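Local coordinates for protein HhaI Restriction Endonuclease (Haemophilus parahaemolyticus, PDB 6UKF) that binds DNA and, as a type II restriction endonuclease, probably cuts both strands at its short recognition sequence with the help of a divalent metal ion, at residues A[141-146]-A[242-247]; A[12-17]-A[136-141]. All coordinates share one frame; numbering follows the deposited sequence.

How the contacts relate
Both contacts tie remote parts of the chain to one stretch around strand 136-140, an outermost strand of a mixed five-stranded sheet, and they share I141 where the strand gives way to a loop. Contact 1 lies at the surface: two histidines of that loop meet the start of the C-terminal helix 242-255, and one of them, H146, also binds a phosphate, so polar and apolar partners mix. Contact 2, partly buried, sets the N-terminal helix 3-18 against the strand itself, and its chemistry is aromatic and aliphatic throughout. Their centres are about 14 Å apart, and they touch, for example, where L245 CD1 lies 3.5 Å from I137 CG2.

Contact 1 (A[141-146]-A[242-247]). With PO4 (phosphate ion), chain Q.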
loop_
_atom_site.group_PDB
_atom_site.type_symbol
_atom_site.label_atom_id
_atom_site.label_comp_id
_atom_site.label_asym_id
_atom_site.label_seq_id
_atom_site.Cartn_x
_atom_site.Cartn_y
_atom_site.Cartn_z
ATOM N N ILE A 141 4.052 4.633 -16.976
ATOM C CA ILE A 141 2.786 4.017 -16.577
ATOM C C ILE A 141 2.005 3.493 -17.775
ATOM O O ILE A 141 1.322 2.467 -17.676
ATOM C CB ILE A 141 1.973 5.011 -15.711
ATOM C CG1 ILE A 141 0.649 4.405 -15.233
ATOM C CG2 ILE A 141 1.700 6.313 -16.464
ATOM C CD1 ILE A 141 0.793 3.141 -14.424
ATOM N N GLU A 142 2.101 4.163 -18.926
ATOM C CA GLU A 142 1.326 3.737 -20.086
ATOM C C GLU A 142 1.723 2.357 -20.601
ATOM O O GLU A 142 0.964 1.775 -21.385
ATOM C CB GLU A 142 1.431 4.765 -21.216
ATOM C CG GLU A 142 2.844 5.056 -21.676
ATOM C CD GLU A 142 3.439 6.293 -21.026
ATOM O OE1 GLU A 142 4.321 6.915 -21.651
ATOM O OE2 GLU A 142 3.053 6.644 -19.887
ATOM N N HIS A 143 2.870 1.813 -20.186
ATOM C CA HIS A 143 3.321 0.503 -20.642
ATOM C C HIS A 143 3.304 -0.549 -19.539
ATOM O O HIS A 143 3.961 -1.586 -19.665
ATOM C CB HIS A 143 4.705 0.602 -21.275
ATOM C CG HIS A 143 4.699 1.297 -22.597
ATOM N ND1 HIS A 143 5.831 1.440 -23.364
ATOM C CD2 HIS A 143 3.697 1.882 -23.293
ATOM C CE1 HIS A 143 5.534 2.093 -24.471
ATOM N NE2 HIS A 143 4.244 2.373 -24.454
ATOM N N PHE A 144 2.519 -0.313 -18.487
ATOM C CA PHE A 144 2.514 -1.174 -17.307
ATOM C C PHE A 144 2.358 -2.650 -17.652
ATOM O O PHE A 144 3.028 -3.504 -17.058
ATOM C CB PHE A 144 1.373 -0.725 -16.390
ATOM C CG PHE A 144 1.445 -1.284 -15.006
ATOM C CD1 PHE A 144 2.132 -0.609 -14.015
ATOM C CD2 PHE A 144 0.817 -2.473 -14.688
ATOM C CE1 PHE A 144 2.201 -1.112 -12.734
ATOM C CE2 PHE A 144 0.885 -2.982 -13.409
ATOM C CZ PHE A 144 1.578 -2.299 -12.432
ATOM N N GLU A 145 1.465 -2.975 -18.589
ATOM C CA GLU A 145 1.135 -4.374 -18.839
ATOM C C GLU A 145 2.304 -5.162 -19.416
ATOM O O GLU A 145 2.281 -6.397 -19.377
ATOM C CB GLU A 145 -0.087 -4.485 -19.759
ATOM C CG GLU A 145 0.158 -4.172 -21.238
ATOM C CD GLU A 145 0.224 -2.683 -21.544
ATOM O OE1 GLU A 145 0.191 -1.903 -20.646
ATOM O OE2 GLU A 145 0.316 -2.313 -22.820
ATOM N N HIS A 146 3.311 -4.485 -19.963
ATOM C CA HIS A 146 4.475 -5.175 -20.499
ATOM C C HIS A 146 5.432 -5.643 -19.415
ATOM O O HIS A 146 6.374 -6.383 -19.719
ATOM C CB HIS A 146 5.208 -4.264 -21.484
ATOM C CG HIS A 146 4.385 -3.897 -22.678
ATOM N ND1 HIS A 146 3.997 -4.821 -23.624
ATOM C CD2 HIS A 146 3.869 -2.711 -23.076
ATOM C CE1 HIS A 146 3.280 -4.219 -24.555
ATOM N NE2 HIS A 146 3.188 -2.938 -24.247
ATOM N N LEU A 242 12.849 -6.908 -24.345
ATOM C CA LEU A 242 13.990 -6.008 -24.242
ATOM C C LEU A 242 13.828 -4.789 -25.140
ATOM O O LEU A 242 14.420 -3.739 -24.871
ATOM C CB LEU A 242 15.280 -6.742 -24.593
ATOM C CG LEU A 242 15.641 -7.960 -23.746
ATOM C CD1 LEU A 242 17.068 -8.387 -24.052
ATOM C CD2 LEU A 242 15.465 -7.685 -22.259
ATOM N N PHE A 243 13.044 -4.914 -26.209
ATOM C CA PHE A 243 12.789 -3.776 -27.083
ATOM C C PHE A 243 11.951 -2.725 -26.367
ATOM O O PHE A 243 12.270 -1.529 -26.396
ATOM C CB PHE A 243 12.091 -4.270 -28.349
ATOM C CG PHE A 243 11.700 -3.178 -29.285
ATOM C CD1 PHE A 243 12.635 -2.593 -30.119
ATOM C CD2 PHE A 243 10.393 -2.728 -29.329
ATOM C CE1 PHE A 243 12.273 -1.579 -30.979
ATOM C CE2 PHE A 243 10.023 -1.716 -30.186
ATOM C CZ PHE A 243 10.964 -1.139 -31.013
ATOM N N ILE A 244 10.875 -3.156 -25.708
ATOM C CA ILE A 244 10.070 -2.235 -24.910
ATOM C C ILE A 244 10.901 -1.653 -23.775
ATOM O O ILE A 244 10.844 -0.450 -23.492
ATOM C CB ILE A 244 8.808 -2.952 -24.394
ATOM C CG1 ILE A 244 7.959 -3.414 -25.583
ATOM C CG2 ILE A 244 8.027 -2.046 -23.443
ATOM C CD1 ILE A 244 6.678 -4.109 -25.208
ATOM N N LEU A 245 11.685 -2.498 -23.107
ATOM C CA LEU A 245 12.508 -2.033 -21.999
ATOM C C LEU A 245 13.411 -0.885 -22.434
ATOM O O LEU A 245 13.511 0.140 -21.751
ATOM C CB LEU A 245 13.345 -3.199 -21.482
ATOM C CG LEU A 245 14.223 -2.941 -20.261
ATOM C CD1 LEU A 245 13.376 -2.946 -19.003
ATOM C CD2 LEU A 245 15.326 -3.980 -20.193
ATOM N N ASN A 246 14.071 -1.036 -23.580
ATOM C CA ASN A 246 15.020 -0.018 -24.017
ATOM C C ASN A 246 14.318 1.281 -24.391
ATOM O O ASN A 246 14.782 2.365 -24.022
ATOM C CB ASN A 246 15.866 -0.544 -25.176
ATOM C CG ASN A 246 16.964 -1.483 -24.715
ATOM O OD1 ASN A 246 17.350 -1.480 -23.545
ATOM N ND2 ASN A 246 17.480 -2.284 -25.637
ATOM N N GLU A 247 13.209 1.209 -25.129
ATOM C CA GLU A 247 12.521 2.448 -25.477
ATOM C C GLU A 247 11.946 3.123 -24.238
ATOM O O GLU A 247 11.879 4.357 -24.178
ATOM C CB GLU A 247 11.451 2.203 -26.539
ATOM C CG GLU A 247 10.256 1.393 -26.074
ATOM C CD GLU A 247 9.289 1.083 -27.204
ATOM O OE1 GLU A 247 9.587 1.427 -28.369
ATOM O OE2 GLU A 247 8.227 0.487 -26.927
HETATM P P PO4 Q . 3.627 -8.323 -23.339
HETATM O O1 PO4 Q . 4.126 -9.442 -22.459
HETATM O O2 PO4 Q . 3.105 -8.899 -24.632
HETATM O O3 PO4 Q . 2.520 -7.576 -22.638
HETATM O O4 PO4 Q . 4.758 -7.369 -23.639
#
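The delta methyl of I244 lies over one face of the H146 imidazole, with CD1 3.4 Å from the ring centroid and 18° off the ring normal, a CH-pi contact displaced toward ND1. With CG1 and CD1 fully extended (chi2 -179°), I244 reaches the ring end-on and crosses H146 at about a right angle. Its other branch, CG2, turns to the second histidine and stands 4.1 Å from H143 ND1. E145 CD approaches the opposite face of the H146 ring, nearer its rim.

These histidines sit three residues apart on a turn, closed by the backbone bond from H146 N to H143 O, within the loop between strands 136-140 and 148-156; the partner is the start of helix 242-255, where I244 and E247, also three apart, point the same way.

Polar contacts lie around this packing. H146 ND1 donates an almost straight hydrogen bond (174°) of 2.7 Å to phosphate O4 in the ring plane, which leaves the face to the methyl; K237 also binds the ion, probably acquired from the crystallisation liquor. The carboxylate of E247 stays near the other imidazole, with OE2 4.4 Å from H143 ND1, beyond bonding distance, although its charge might favour a protonated ring. H143 ND1 has a weak hydrogen bond to D248, next along the helix.

Contact 2 (A[12-17]-A[136-141]); sequences TYLNKT and FIIFPI
Y13 and F136 lay their rings one over the other in an offset stack, centroids 4.0 Å apart and planes tilted by 17°. The two side chains run in opposite directions, so each ring covers the root of the other: Y13 CB sits over the F136 ring, 3.8 Å from its centroid, and F136 CB sits over the Y13 ring, 4.0 Å from its centroid. Both methylenes make CH-pi contacts, and the tightest point of the overlap is Y13 CD1 against F136 CD2 at 3.3 Å. Y13 reaches across because its CG is anti to the backbone N (chi1 170°).

A smaller bump fills the angle beside this stack. I138 extends its chain so that CD1 enters the notch formed by the edge of the Y13 ring and the L14 CD2 methyl, 4.2 Å from Y13 CE2 and 3.7 Å from L14 CD2. T17 OG1, a helical turn after Y13, stands over the rim of the opposite face of the tyrosine ring and bonds back to Y13 O at 2.8 Å.

F136 and I138, two apart on the strand, point to the same side, toward a helix that crosses the strand at -80°. F9, one turn before Y13, also meets F136. R249 of helix 242-255 hydrogen-bonds Y13 OH; both it and F252 pack on I138. Strand 136-140 pairs antiparallel with strand 126-132, while helices 3-18 and 242-255 both pack on its side chains.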
loop_
_atom_site.group_PDB
_atom_site.type_symbol
_atom_site.label_atom_id
_atom_site.label_comp_id
_atom_site.label_asym_id
_atom_site.label_seq_id
_atom_site.Cartn_x
_atom_site.Cartn_y
_atom_site.Cartn_z
ATOM N N THR A 12 18.566 5.510 -4.291
ATOM C CA THR A 12 20.013 5.651 -4.394
ATOM C C THR A 12 20.480 5.431 -5.825
ATOM O O THR A 12 21.334 6.168 -6.332
ATOM C CB THR A 12 20.684 4.655 -3.448
ATOM O OG1 THR A 12 20.278 4.926 -2.100
ATOM C CG2 THR A 12 22.201 4.744 -3.555
ATOM N N TYR A 13 19.925 4.420 -6.495
ATOM C CA TYR A 13 20.285 4.165 -7.884
ATOM C C TYR A 13 19.924 5.349 -8.770
ATOM O O TYR A 13 20.722 5.779 -9.611
ATOM C CB TYR A 13 19.580 2.905 -8.383
ATOM C CG TYR A 13 19.716 2.705 -9.873
ATOM C CD1 TYR A 13 20.889 2.202 -10.416
ATOM C CD2 TYR A 13 18.680 3.029 -10.737
ATOM C CE1 TYR A 13 21.026 2.024 -11.779
ATOM C CE2 TYR A 13 18.805 2.855 -12.101
ATOM C CZ TYR A 13 19.982 2.349 -12.618
ATOM O OH TYR A 13 20.116 2.171 -13.977
ATOM N N LEU A 14 18.713 5.881 -8.608
ATOM C CA LEU A 14 18.281 6.994 -9.447
ATOM C C LEU A 14 19.200 8.196 -9.278
ATOM O O LEU A 14 19.625 8.811 -10.261
ATOM C CB LEU A 14 16.839 7.370 -9.116
ATOM C CG LEU A 14 15.790 6.371 -9.599
ATOM C CD1 LEU A 14 14.451 6.655 -8.942
ATOM C CD2 LEU A 14 15.672 6.416 -11.113
ATOM N N ASN A 15 19.518 8.544 -8.032
ATOM C CA ASN A 15 20.336 9.726 -7.790
ATOM C C ASN A 15 21.755 9.548 -8.318
ATOM O O ASN A 15 22.333 10.488 -8.875
ATOM C CB ASN A 15 20.327 10.063 -6.298
ATOM C CG ASN A 15 19.056 10.780 -5.876
ATOM O OD1 ASN A 15 18.601 11.707 -6.546
ATOM N ND2 ASN A 15 18.473 10.348 -4.766
ATOM N N LYS A 16 22.337 8.357 -8.168
ATOM C CA LYS A 16 23.704 8.164 -8.642
ATOM C C LYS A 16 23.768 8.045 -10.161
ATOM O O LYS A 16 24.793 8.383 -10.762
ATOM C CB LYS A 16 24.331 6.929 -7.990
ATOM C CG LYS A 16 23.915 5.614 -8.616
ATOM N N THR A 17 22.696 7.574 -10.794
ATOM C CA THR A 17 22.698 7.360 -12.235
ATOM C C THR A 17 22.304 8.612 -13.006
ATOM O O THR A 17 22.891 8.907 -14.053
ATOM C CB THR A 17 21.728 6.229 -12.594
ATOM O OG1 THR A 17 22.096 5.036 -11.892
ATOM C CG2 THR A 17 21.738 5.961 -14.092
ATOM N N PHE A 136 17.905 -2.879 -12.563
ATOM C CA PHE A 136 16.830 -1.914 -12.397
ATOM C C PHE A 136 16.047 -1.765 -13.692
ATOM O O PHE A 136 16.614 -1.760 -14.789
ATOM C CB PHE A 136 17.380 -0.564 -11.948
ATOM C CG PHE A 136 17.806 -0.547 -10.515
ATOM C CD1 PHE A 136 16.864 -0.455 -9.505
ATOM C CD2 PHE A 136 19.142 -0.637 -10.174
ATOM C CE1 PHE A 136 17.248 -0.446 -8.184
ATOM C CE2 PHE A 136 19.533 -0.627 -8.851
ATOM C CZ PHE A 136 18.585 -0.529 -7.857
ATOM N N ILE A 137 14.734 -1.645 -13.547
ATOM C CA ILE A 137 13.803 -1.527 -14.659
ATOM C C ILE A 137 12.942 -0.303 -14.388
ATOM O O ILE A 137 12.285 -0.226 -13.344
ATOM C CB ILE A 137 12.928 -2.785 -14.783
ATOM C CG1 ILE A 137 13.800 -4.010 -15.080
ATOM C CG2 ILE A 137 11.875 -2.591 -15.855
ATOM C CD1 ILE A 137 13.116 -5.330 -14.816
ATOM N N ILE A 138 12.956 0.654 -15.311
ATOM C CA ILE A 138 12.195 1.892 -15.187
ATOM C C ILE A 138 11.289 1.992 -16.402
ATOM O O ILE A 138 11.755 1.855 -17.539
ATOM C CB ILE A 138 13.124 3.117 -15.116
ATOM C CG1 ILE A 138 14.092 2.993 -13.935
ATOM C CG2 ILE A 138 12.300 4.396 -15.010
ATOM C CD1 ILE A 138 15.204 4.016 -13.950
ATOM N N PHE A 139 10.003 2.243 -16.175
ATOM C CA PHE A 139 9.083 2.262 -17.300
ATOM C C PHE A 139 7.940 3.230 -17.053
ATOM O O PHE A 139 7.549 3.456 -15.900
ATOM C CB PHE A 139 8.537 0.860 -17.616
ATOM C CG PHE A 139 7.711 0.259 -16.517
ATOM C CD1 PHE A 139 6.354 0.519 -16.432
ATOM C CD2 PHE A 139 8.285 -0.585 -15.584
ATOM C CE1 PHE A 139 5.589 -0.041 -15.428
ATOM C CE2 PHE A 139 7.525 -1.151 -14.580
ATOM C CZ PHE A 139 6.174 -0.879 -14.503
ATOM N N PRO A 140 7.379 3.804 -18.113
ATOM C CA PRO A 140 6.251 4.723 -17.959
ATOM C C PRO A 140 4.952 3.975 -17.713
ATOM O O PRO A 140 4.752 2.853 -18.182
ATOM C CB PRO A 140 6.211 5.437 -19.316
ATOM C CG PRO A 140 6.717 4.418 -20.272
ATOM C CD PRO A 140 7.762 3.636 -19.527
ATOM N N ILE A 141 4.052 4.633 -16.976
ATOM C CA ILE A 141 2.786 4.017 -16.577
ATOM C C ILE A 141 2.005 3.493 -17.775
ATOM O O ILE A 141 1.322 2.467 -17.676
ATOM C CB ILE A 141 1.973 5.011 -15.711
ATOM C CG1 ILE A 141 0.649 4.405 -15.233
ATOM C CG2 ILE A 141 1.700 6.313 -16.464
ATOM C CD1 ILE A 141 0.793 3.141 -14.424
#